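Local coordinates for secretion activator protein, hypothetical (Brucella abortus bv. 1 str. 9-941, PDB 7DNP), which probably cleaves the glycan strands of peptidoglycan as a muramidase of glycosyl hydrolase family 108, an autolysin of the type IV secretion system, at residues Met33-Ala38 against Asp63-Asn68; Ala126-Ile131 against Phe169-Ala174; Asp136-Trp141 against Ser157-Val162. One frame throughout, in Å; residues are numbered along the deposited sequence.

How the contacts relate
From the N terminus, contact 1 closes first: after two short strands, the turn and edge strand of residues 33-38 meet helix 58-70, tying the small antiparallel sheet to the helical part within the glycosyl hydrolase 108 region and lining the ligand pocket. The chain then runs through helices 82-93, 95-106 and 116-123 before the other two contacts open. These share helices 127-142 and 148-170, with contact 3 nested inside the larger loop closed by contact 2. Contact 3 pairs the last turns of helix 127-142 with the middle of helix 148-170, and contact 2 joins the open end of this hairpin near the C terminus. Contact 1 lies across the chain's centre from both.

Contact 1: Met33-Ala38 against Asp63-Asn68; sequences MGITLA and DIYREN. With H9U ((2R)-2-[[(2S)-2-[[(2R)-2-[(2R,3S,4R,5R,6S)-5-acetamido-3-[(2S,3R,4R,5S,6R)-3-acetamido-6-(hydroxymethyl)-4,5-bis(oxidanyl)oxan-2-yl]oxy-2-(hydroxymethyl)-6-oxidanyl-oxan-4-yl]oxypropanoyl]amino]propanoyl]amino]pentanedioic acid), chain B.
Tyr65 of helix 58-70 reaches across to Met33, Gly34 and Ile35, where the edge strand 35-36 of the small antiparallel sheet begins, in a domain of the lysozyme clan. The polar link is one short bond: Tyr65 OH donates to Met33 O at 2.6 Å, in the carbonyl plane and on a lone pair, with the C=O...donor angle 137°. Tyr65 OH also lies 3.3 Å from Gly34 CA, where a side chain would run into it and, at the positive phi of Gly34, press against the carbonyl O of Met33.

Apolar contact comes from Ile35. Its chi1 of -56° sets CG1 beside the backbone N, and chi2 of -71° then turns CD1 over one face of the Tyr65 ring, toward the rim, 3.8 Å from the centroid, as a CH-pi contact. Ile35 CD1 also packs 3.7 Å from Ile64 CG2, so one methyl touches two neighbouring side chains of helix 58-70.

The ligand completes the site. The acetyl oxygen O12 of H9U accepts from Thr36 N, and the hydroxymethyl O08 of H9U donates to Gly34 O; Tyr69, His92 and Trp155 bind the same molecule elsewhere. The acetyl methyl C41 of H9U rests 3.7 Å from Tyr65 CE1.

Contact 2: Ala126-Ile131 against Phe169-Ala174; sequences AADRII and FSRDSA
Asp128 OD2 receives Arg171 NH1 at 3.0 Å, a salt bridge that spans the open end of the helical hairpin formed by helices 127-142 and 148-170. The fit is imperfect. The N-H...acceptor angle is 142°, and the nitrogen comes on the anti side of OD2 but out of the carboxylate plane. The two flat groups are turned 49° apart. Only NH1 makes the link across these two segments. On the acid's side, a chi1 of 59° sets CG of Asp128 between its backbone N and carbonyl carbon, with OD2 meeting Arg171. Arginine suits the place because its chain, extended from CG to NE, is long enough to reach back from just beyond the end of helix 148-170.

Beside the ion pair, small side chains meet. Ile131 CD1 packs against Ser170 CB at 3.8 Å, and Ala127 CB lies 4.3 Å from Ser170 OG; a compact serine lets the first turn of one helix come close to the last turn of the other. Ile131 continues inward onto Ala166 and Leu167, while Phe169 turns elsewhere, meeting His84 edge-to-face.

Asp128 sits in the first turn of its helix, where the helix's N-terminal partial charge would also favour a carboxylate. With Arg171 exposed and held here by one bent bond, the ion pair probably adds only modestly to the closure of the hairpin.

Contact 3: Asp136-Trp141 against Ser157-Val162; sequences DARLAW and SRVSRV
Arg138 lies along Val159 in the buried half of an antiparallel helical hairpin, within the predicted peptidoglycan domain. The short helix segments run at 172° to each other with axes 10.5 Å apart, a wide spacing that long side chains bridge. Arg138 does so fully extended: CG is anti to the backbone N (chi1 178°) and the later torsions are also near 180°. Its chain and that of Val159 slide past each other in opposite directions. Val159 CG2 touches Arg138 CD and NE, each at 3.9 Å, and stands over one face of the guanidinium, toward its rim. A beta-branched valine suits this place because its two methyls serve different neighbours: CG1 meets Leu139 CG at 4.1 Å. Val162 CG1 lies near the plane at the guanidinium's edge, 4.3 Å from Arg138 NH1.

The outer side packs less. Leu139 is only partly buried, and Ser157 and Ser160 are exposed, with their CB atoms directed away from the facing helix, though exposed Asp136 reaches Arg163 of helix 148-170 in a salt bridge.

On the inner side Arg138 NH2 comes within 3.6 Å of Arg158 NE, the side chains crossing at about a right angle. Asp88 of helix 82-93 accounts plausibly for this closeness, since its OD2 forms salt bridges with both Arg138 NH1 and Arg158 NE. One carboxylate oxygen is shared by two cationic groups and joins three helices. With the nearest Arg158 side-chain atom about 4 Å from the bound H9U, and Trp141 touching it, this charged cluster borders the ligand pocket.

Contact 1: Met33-Ala38 against Asp63-Asn68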
loop_
_atom_site.group_PDB
_atom_site.type_symbol
_atom_site.label_atom_id
_atom_site.label_comp_id
_atom_site.label_asym_id
_atom_site.label_seq_id
_atom_site.Cartn_x
_atom_site.Cartn_y
_atom_site.Cartn_z
ATOM N N MET A 33 -11.439 8.353 -2.989
ATOM C CA MET A 33 -10.837 7.156 -3.577
ATOM C C MET A 33 -9.593 6.730 -2.803
ATOM O O MET A 33 -8.630 6.209 -3.374
ATOM C CB MET A 33 -10.516 7.374 -5.058
ATOM C CG MET A 33 -11.726 7.785 -5.877
ATOM S SD MET A 33 -11.290 8.564 -7.434
ATOM C CE MET A 33 -10.790 10.191 -6.863
ATOM N N GLY A 34 -9.606 6.963 -1.491
ATOM C CA GLY A 34 -8.500 6.613 -0.628
ATOM C C GLY A 34 -7.414 7.662 -0.510
ATOM O O GLY A 34 -6.524 7.512 0.336
ATOM N N ILE A 35 -7.458 8.717 -1.316
ATOM C CA ILE A 35 -6.417 9.741 -1.324
ATOM C C ILE A 35 -6.704 10.757 -0.225
ATOM O O ILE A 35 -7.778 11.370 -0.201
ATOM C CB ILE A 35 -6.330 10.424 -2.696
ATOM C CG1 ILE A 35 -6.104 9.382 -3.793
ATOM C CG2 ILE A 35 -5.224 11.471 -2.703
ATOM C CD1 ILE A 35 -4.720 8.781 -3.774
ATOM N N THR A 36 -5.741 10.953 0.677
ATOM C CA THR A 36 -5.914 11.893 1.774
ATOM C C THR A 36 -5.521 13.301 1.345
ATOM O O THR A 36 -4.944 13.524 0.275
ATOM C CB THR A 36 -5.080 11.497 2.991
ATOM O OG1 THR A 36 -3.694 11.757 2.725
ATOM C CG2 THR A 36 -5.274 10.026 3.325
ATOM N N LEU A 37 -5.824 14.261 2.222
ATOM C CA LEU A 37 -5.533 15.657 1.921
ATOM C C LEU A 37 -4.031 15.905 1.853
ATOM O O LEU A 37 -3.557 16.644 0.980
ATOM C CB LEU A 37 -6.185 16.560 2.967
ATOM C CG LEU A 37 -6.125 18.062 2.711
ATOM C CD1 LEU A 37 -7.449 18.705 3.091
ATOM C CD2 LEU A 37 -4.979 18.692 3.482
ATOM N N ALA A 38 -3.268 15.297 2.764
ATOM C CA ALA A 38 -1.822 15.496 2.775
ATOM C C ALA A 38 -1.184 14.919 1.522
ATOM O O ALA A 38 -0.224 15.482 0.983
ATOM C CB ALA A 38 -1.213 14.859 4.024
ATOM N N ASP A 63 -2.819 8.585 -11.167
ATOM C CA ASP A 63 -1.429 9.021 -11.286
ATOM C C ASP A 63 -0.745 9.039 -9.926
ATOM O O ASP A 63 0.436 8.694 -9.809
ATOM C CB ASP A 63 -1.348 10.408 -11.925
ATOM C CG ASP A 63 -1.886 10.440 -13.342
ATOM O OD1 ASP A 63 -1.807 9.414 -14.049
ATOM O OD2 ASP A 63 -2.386 11.508 -13.750
ATOM N N ILE A 64 -1.475 9.445 -8.886
ATOM C CA ILE A 64 -0.907 9.484 -7.544
ATOM C C ILE A 64 -0.578 8.081 -7.060
ATOM O O ILE A 64 0.503 7.838 -6.512
ATOM C CB ILE A 64 -1.869 10.199 -6.579
ATOM C CG1 ILE A 64 -1.920 11.699 -6.902
ATOM C CG2 ILE A 64 -1.458 9.940 -5.135
ATOM C CD1 ILE A 64 -3.068 12.424 -6.233
ATOM N N TYR A 65 -1.505 7.138 -7.246
ATOM C CA TYR A 65 -1.249 5.759 -6.850
ATOM C C TYR A 65 -0.096 5.158 -7.650
ATOM O O TYR A 65 0.711 4.397 -7.104
ATOM C CB TYR A 65 -2.517 4.921 -7.017
ATOM C CG TYR A 65 -3.499 5.055 -5.868
ATOM C CD1 TYR A 65 -3.087 4.895 -4.550
ATOM C CD2 TYR A 65 -4.835 5.350 -6.105
ATOM C CE1 TYR A 65 -3.984 5.019 -3.501
ATOM C CE2 TYR A 65 -5.737 5.478 -5.063
ATOM C CZ TYR A 65 -5.309 5.310 -3.768
ATOM O OH TYR A 65 -6.215 5.439 -2.738
ATOM N N ARG A 66 -0.005 5.485 -8.943
ATOM C CA ARG A 66 1.058 4.923 -9.779
ATOM C C ARG A 66 2.424 5.482 -9.390
ATOM O O ARG A 66 3.367 4.725 -9.135
ATOM C CB ARG A 66 0.765 5.193 -11.259
ATOM C CG ARG A 66 1.605 4.361 -12.247
ATOM C CD ARG A 66 1.469 4.870 -13.690
ATOM N NE ARG A 66 1.853 6.277 -13.797
ATOM C CZ ARG A 66 0.997 7.274 -14.009
ATOM N NH1 ARG A 66 -0.298 7.026 -14.153
ATOM N NH2 ARG A 66 1.440 8.523 -14.073
ATOM N N GLU A 67 2.547 6.812 -9.331
ATOM C CA GLU A 67 3.843 7.448 -9.114
ATOM C C GLU A 67 4.268 7.432 -7.650
ATOM O O GLU A 67 5.450 7.230 -7.345
ATOM C CB GLU A 67 3.812 8.894 -9.608
ATOM C CG GLU A 67 3.601 9.047 -11.102
ATOM C CD GLU A 67 4.688 8.373 -11.906
ATOM O OE1 GLU A 67 5.840 8.314 -11.417
ATOM O OE2 GLU A 67 4.390 7.901 -13.026
ATOM N N ASN A 68 3.341 7.679 -6.732
ATOM C CA ASN A 68 3.717 7.902 -5.345
ATOM C C ASN A 68 3.514 6.686 -4.461
ATOM O O ASN A 68 3.802 6.756 -3.262
ATOM C CB ASN A 68 2.951 9.102 -4.786
ATOM C CG ASN A 68 3.601 10.418 -5.171
ATOM O OD1 ASN A 68 4.610 10.434 -5.879
ATOM N ND2 ASN A 68 3.042 11.522 -4.698
HETATM C C22 H9U B . -4.935 6.097 4.771
HETATM C C24 H9U B . -6.530 5.320 6.461
HETATM C C26 H9U B . -6.023 5.889 3.698
HETATM C C28 H9U B . -7.637 5.239 5.398
HETATM C C23 H9U B . -5.511 6.334 6.116
HETATM C C25 H9U B . -2.766 6.950 4.372
HETATM C C27 H9U B . -2.075 7.663 3.184
HETATM C C29 H9U B . -0.605 7.496 3.249
HETATM C C30 H9U B . -0.051 7.892 4.558
HETATM C C31 H9U B . -0.729 7.082 5.673
HETATM C C32 H9U B . -4.482 6.926 8.301
HETATM C C33 H9U B . -5.412 5.350 2.442
HETATM C C34 H9U B . -0.146 7.417 7.012
HETATM C C35 H9U B . -7.255 4.556 8.767
HETATM C C36 H9U B . -3.791 6.019 9.313
HETATM C C37 H9U B . -3.131 7.780 0.788
HETATM C C38 H9U B . -3.810 8.288 8.255
HETATM C C39 H9U B . -2.500 3.894 9.769
HETATM C C40 H9U B . -7.937 4.817 10.106
HETATM C C41 H9U B . -3.554 6.984 -0.445
HETATM C C42 H9U B . -1.073 4.411 9.909
HETATM C C43 H9U B . 0.549 5.982 11.085
HETATM C C44 H9U B . -2.467 2.484 9.211
HETATM C C45 H9U B . 0.651 7.298 10.327
HETATM C C46 H9U B . 0.808 6.266 12.558
HETATM C C47 H9U B . 2.298 6.177 12.885
HETATM C C48 H9U B . 2.558 6.411 14.371
HETATM N N18 H9U B . -7.200 5.596 7.768
HETATM N N19 H9U B . -2.547 7.046 1.903
HETATM N N20 H9U B . -3.171 4.779 8.831
HETATM N N21 H9U B . -0.793 5.441 10.916
HETATM O O01 H9U B . -4.121 7.234 4.402
HETATM O O02 H9U B . -7.069 4.937 4.086
HETATM O O03 H9U B . -2.170 7.345 5.659
HETATM O O04 H9U B . -4.369 6.260 7.061
HETATM O O05 H9U B . -8.286 6.443 5.324
HETATM O O06 H9U B . 0.052 8.275 2.177
HETATM O O07 H9U B . 1.366 7.637 4.587
HETATM O O08 H9U B . -6.471 5.072 1.564
HETATM O O09 H9U B . -0.349 8.776 7.280
HETATM O O10 H9U B . -6.770 3.495 8.551
HETATM O O11 H9U B . -3.761 6.302 10.462
HETATM O O12 H9U B . -3.278 8.961 0.812
HETATM O O13 H9U B . -0.223 3.984 9.197
HETATM O O14 H9U B . 1.739 7.619 9.775
HETATM O O15 H9U B . -0.351 8.060 10.256
HETATM O O16 H9U B . 1.587 6.620 15.148
HETATM O O17 H9U B . 3.740 6.395 14.810
#

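Contact 2: Ala126-Ile131 against Phe169-Ala174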
loop_
_atom_site.group_PDB
_atom_site.type_symbol
_atom_site.label_atom_id
_atom_site.label_comp_id
_atom_site.label_asym_id
_atom_site.label_seq_id
_atom_site.Cartn_x
_atom_site.Cartn_y
_atom_site.Cartn_z
ATOM N N ALA A 126 11.209 -17.287 -1.042
ATOM C CA ALA A 126 9.972 -17.664 -1.708
ATOM C C ALA A 126 8.970 -16.519 -1.635
ATOM O O ALA A 126 8.852 -15.843 -0.610
ATOM C CB ALA A 126 9.385 -18.923 -1.070
ATOM N N ALA A 127 8.240 -16.307 -2.734
ATOM C CA ALA A 127 7.354 -15.149 -2.814
ATOM C C ALA A 127 6.190 -15.266 -1.838
ATOM O O ALA A 127 5.833 -14.285 -1.173
ATOM C CB ALA A 127 6.841 -14.970 -4.242
ATOM N N ASP A 128 5.580 -16.448 -1.732
ATOM C CA ASP A 128 4.457 -16.580 -0.808
ATOM C C ASP A 128 4.920 -16.514 0.643
ATOM O O ASP A 128 4.163 -16.071 1.513
ATOM C CB ASP A 128 3.670 -17.862 -1.099
ATOM C CG ASP A 128 4.510 -19.126 -0.993
ATOM O OD1 ASP A 128 5.599 -19.097 -0.381
ATOM O OD2 ASP A 128 4.067 -20.164 -1.536
ATOM N N ARG A 129 6.164 -16.917 0.919
ATOM C CA ARG A 129 6.715 -16.725 2.255
ATOM C C ARG A 129 6.885 -15.244 2.571
ATOM O O ARG A 129 6.542 -14.792 3.671
ATOM C CB ARG A 129 8.048 -17.462 2.386
ATOM C CG ARG A 129 8.816 -17.115 3.655
ATOM C CD ARG A 129 10.035 -18.007 3.830
ATOM N NE ARG A 129 9.749 -19.159 4.683
ATOM C CZ ARG A 129 9.322 -20.336 4.232
ATOM N NH1 ARG A 129 9.133 -20.526 2.931
ATOM N NH2 ARG A 129 9.089 -21.325 5.083
ATOM N N ILE A 130 7.416 -14.471 1.618
ATOM C CA ILE A 130 7.519 -13.025 1.804
ATOM C C ILE A 130 6.144 -12.422 2.057
ATOM O O ILE A 130 5.967 -11.597 2.965
ATOM C CB ILE A 130 8.199 -12.374 0.585
ATOM C CG1 ILE A 130 9.644 -12.857 0.456
ATOM C CG2 ILE A 130 8.139 -10.851 0.689
ATOM C CD1 ILE A 130 10.421 -12.156 -0.638
ATOM N N ILE A 131 5.147 -12.836 1.269
ATOM C CA ILE A 131 3.800 -12.286 1.405
ATOM C C ILE A 131 3.250 -12.552 2.800
ATOM O O ILE A 131 2.708 -11.652 3.454
ATOM C CB ILE A 131 2.871 -12.861 0.321
ATOM C CG1 ILE A 131 3.274 -12.345 -1.062
ATOM C CG2 ILE A 131 1.416 -12.513 0.636
ATOM C CD1 ILE A 131 2.665 -13.135 -2.206
ATOM N N PHE A 169 -2.196 -13.614 -6.745
ATOM C CA PHE A 169 -1.359 -12.994 -7.770
ATOM C C PHE A 169 -0.021 -13.709 -7.909
ATOM O O PHE A 169 0.507 -13.836 -9.019
ATOM C CB PHE A 169 -1.119 -11.516 -7.440
ATOM C CG PHE A 169 -2.282 -10.617 -7.755
ATOM C CD1 PHE A 169 -3.168 -10.927 -8.774
ATOM C CD2 PHE A 169 -2.488 -9.454 -7.023
ATOM C CE1 PHE A 169 -4.241 -10.085 -9.060
ATOM C CE2 PHE A 169 -3.552 -8.615 -7.299
ATOM C CZ PHE A 169 -4.431 -8.929 -8.318
ATOM N N SER A 170 0.531 -14.193 -6.794
ATOM C CA SER A 170 1.820 -14.877 -6.801
ATOM C C SER A 170 1.814 -16.146 -7.647
ATOM O O SER A 170 2.883 -16.603 -8.068
ATOM C CB SER A 170 2.230 -15.204 -5.360
ATOM O OG SER A 170 2.967 -16.407 -5.296
ATOM N N ARG A 171 0.644 -16.731 -7.903
ATOM C CA ARG A 171 0.546 -17.912 -8.752
ATOM C C ARG A 171 -0.238 -17.635 -10.031
ATOM O O ARG A 171 -0.664 -18.573 -10.711
ATOM C CB ARG A 171 -0.070 -19.075 -7.972
ATOM C CG ARG A 171 0.484 -19.178 -6.558
ATOM C CD ARG A 171 0.386 -20.575 -5.988
ATOM N NE ARG A 171 1.384 -20.783 -4.940
ATOM C CZ ARG A 171 2.524 -21.445 -5.111
ATOM N NH1 ARG A 171 3.372 -21.579 -4.100
ATOM N NH2 ARG A 171 2.815 -21.989 -6.287
ATOM N N ASP A 172 -0.429 -16.361 -10.374
ATOM C CA ASP A 172 -1.056 -15.975 -11.634
ATOM C C ASP A 172 -0.034 -16.114 -12.757
ATOM O O ASP A 172 1.011 -15.454 -12.738
ATOM C CB ASP A 172 -1.583 -14.543 -11.544
ATOM C CG ASP A 172 -2.454 -14.153 -12.731
ATOM O OD1 ASP A 172 -2.003 -14.290 -13.888
ATOM O OD2 ASP A 172 -3.597 -13.698 -12.504
ATOM N N SER A 173 -0.342 -16.966 -13.739
ATOM C CA SER A 173 0.622 -17.290 -14.788
ATOM C C SER A 173 0.924 -16.108 -15.703
ATOM O O SER A 173 1.926 -16.143 -16.425
ATOM C CB SER A 173 0.115 -18.474 -15.615
ATOM O OG SER A 173 -1.293 -18.418 -15.777
ATOM N N ALA A 174 0.088 -15.069 -15.692
ATOM C CA ALA A 174 0.313 -13.865 -16.484
ATOM C C ALA A 174 1.003 -12.764 -15.684
ATOM O O ALA A 174 0.813 -11.578 -15.969
ATOM C CB ALA A 174 -1.009 -13.355 -17.058
#

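Contact 3: Asp136-Trp141 against Ser157-Val162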
loop_
_atom_site.group_PDB
_atom_site.type_symbol
_atom_site.label_atom_id
_atom_site.label_comp_id
_atom_site.label_asym_id
_atom_site.label_seq_id
_atom_site.Cartn_x
_atom_site.Cartn_y
_atom_site.Cartn_z
ATOM N N ASP A 136 2.008 -10.580 8.251
ATOM C CA ASP A 136 2.107 -10.783 9.696
ATOM C C ASP A 136 2.807 -9.606 10.359
ATOM O O ASP A 136 2.353 -9.091 11.388
ATOM C CB ASP A 136 2.868 -12.076 10.012
ATOM C CG ASP A 136 2.076 -13.333 9.705
ATOM O OD1 ASP A 136 0.853 -13.261 9.444
ATOM O OD2 ASP A 136 2.702 -14.412 9.723
ATOM N N ALA A 137 3.946 -9.190 9.798
ATOM C CA ALA A 137 4.681 -8.053 10.346
ATOM C C ALA A 137 3.852 -6.777 10.303
ATOM O O ALA A 137 3.999 -5.907 11.170
ATOM C CB ALA A 137 5.991 -7.864 9.580
ATOM N N ARG A 138 2.976 -6.645 9.305
ATOM C CA ARG A 138 2.091 -5.487 9.239
ATOM C C ARG A 138 1.087 -5.506 10.383
ATOM O O ARG A 138 0.853 -4.481 11.038
ATOM C CB ARG A 138 1.379 -5.467 7.886
ATOM C CG ARG A 138 0.387 -4.332 7.695
ATOM C CD ARG A 138 -0.232 -4.426 6.307
ATOM N NE ARG A 138 -1.181 -3.352 6.044
ATOM C CZ ARG A 138 -1.904 -3.260 4.936
ATOM N NH1 ARG A 138 -1.783 -4.185 3.991
ATOM N NH2 ARG A 138 -2.756 -2.257 4.778
ATOM N N LEU A 139 0.482 -6.670 10.636
ATOM C CA LEU A 139 -0.468 -6.799 11.737
ATOM C C LEU A 139 0.195 -6.512 13.077
ATOM O O LEU A 139 -0.375 -5.817 13.927
ATOM C CB LEU A 139 -1.077 -8.202 11.741
ATOM C CG LEU A 139 -2.268 -8.434 10.810
ATOM C CD1 LEU A 139 -2.515 -9.926 10.620
ATOM C CD2 LEU A 139 -3.504 -7.744 11.365
ATOM N N ALA A 140 1.399 -7.048 13.285
ATOM C CA ALA A 140 2.113 -6.807 14.533
ATOM C C ALA A 140 2.435 -5.326 14.707
ATOM O O ALA A 140 2.389 -4.798 15.826
ATOM C CB ALA A 140 3.396 -7.643 14.572
ATOM N N TRP A 141 2.756 -4.637 13.610
ATOM C CA TRP A 141 3.071 -3.215 13.712
ATOM C C TRP A 141 1.816 -2.387 13.975
ATOM O O TRP A 141 1.852 -1.436 14.764
ATOM C CB TRP A 141 3.782 -2.740 12.444
ATOM C CG TRP A 141 4.050 -1.264 12.430
ATOM C CD1 TRP A 141 5.050 -0.600 13.089
ATOM C CD2 TRP A 141 3.303 -0.266 11.725
ATOM N NE1 TRP A 141 4.967 0.748 12.835
ATOM C CE2 TRP A 141 3.907 0.979 12.000
ATOM C CE3 TRP A 141 2.185 -0.306 10.886
ATOM C CZ2 TRP A 141 3.426 2.174 11.467
ATOM C CZ3 TRP A 141 1.711 0.885 10.356
ATOM C CH2 TRP A 141 2.332 2.106 10.649
ATOM N N SER A 157 -9.283 -7.278 8.967
ATOM C CA SER A 157 -10.012 -7.807 7.821
ATOM C C SER A 157 -9.380 -7.347 6.511
ATOM O O SER A 157 -9.307 -8.117 5.545
ATOM C CB SER A 157 -11.481 -7.384 7.916
ATOM O OG SER A 157 -12.206 -7.759 6.763
ATOM N N ARG A 158 -8.899 -6.102 6.467
ATOM C CA ARG A 158 -8.238 -5.597 5.269
ATOM C C ARG A 158 -6.979 -6.396 4.954
ATOM O O ARG A 158 -6.751 -6.783 3.803
ATOM C CB ARG A 158 -7.905 -4.112 5.442
ATOM C CG ARG A 158 -6.973 -3.562 4.374
ATOM C CD ARG A 158 -6.756 -2.065 4.544
ATOM N NE ARG A 158 -6.025 -1.498 3.413
ATOM C CZ ARG A 158 -6.084 -0.220 3.051
ATOM N NH1 ARG A 158 -6.846 0.631 3.728
ATOM N NH2 ARG A 158 -5.386 0.210 2.005
ATOM N N VAL A 159 -6.145 -6.656 5.967
ATOM C CA VAL A 159 -4.907 -7.396 5.733
ATOM C C VAL A 159 -5.212 -8.805 5.251
ATOM O O VAL A 159 -4.539 -9.329 4.352
ATOM C CB VAL A 159 -4.032 -7.408 7.002
ATOM C CG1 VAL A 159 -2.768 -8.230 6.764
ATOM C CG2 VAL A 159 -3.668 -5.990 7.415
ATOM N N SER A 160 -6.241 -9.435 5.824
ATOM C CA SER A 160 -6.613 -10.781 5.406
ATOM C C SER A 160 -6.984 -10.821 3.928
ATOM O O SER A 160 -6.576 -11.735 3.201
ATOM C CB SER A 160 -7.768 -11.295 6.266
ATOM O OG SER A 160 -8.119 -12.618 5.902
ATOM N N ARG A 161 -7.749 -9.831 3.460
ATOM C CA ARG A 161 -8.142 -9.804 2.055
ATOM C C ARG A 161 -6.949 -9.523 1.151
ATOM O O ARG A 161 -6.851 -10.078 0.049
ATOM C CB ARG A 161 -9.234 -8.760 1.833
ATOM C CG ARG A 161 -9.921 -8.885 0.488
ATOM C CD ARG A 161 -10.284 -7.517 -0.084
ATOM N NE ARG A 161 -10.805 -6.607 0.931
ATOM C CZ ARG A 161 -10.211 -5.472 1.291
ATOM N NH1 ARG A 161 -9.069 -5.109 0.718
ATOM N NH2 ARG A 161 -10.757 -4.700 2.224
ATOM N N VAL A 162 -6.040 -8.655 1.599
ATOM C CA VAL A 162 -4.825 -8.369 0.841
ATOM C C VAL A 162 -3.942 -9.608 0.751
ATOM O O VAL A 162 -3.400 -9.924 -0.316
ATOM C CB VAL A 162 -4.081 -7.182 1.483
ATOM C CG1 VAL A 162 -2.670 -7.034 0.901
ATOM C CG2 VAL A 162 -4.885 -5.905 1.313
#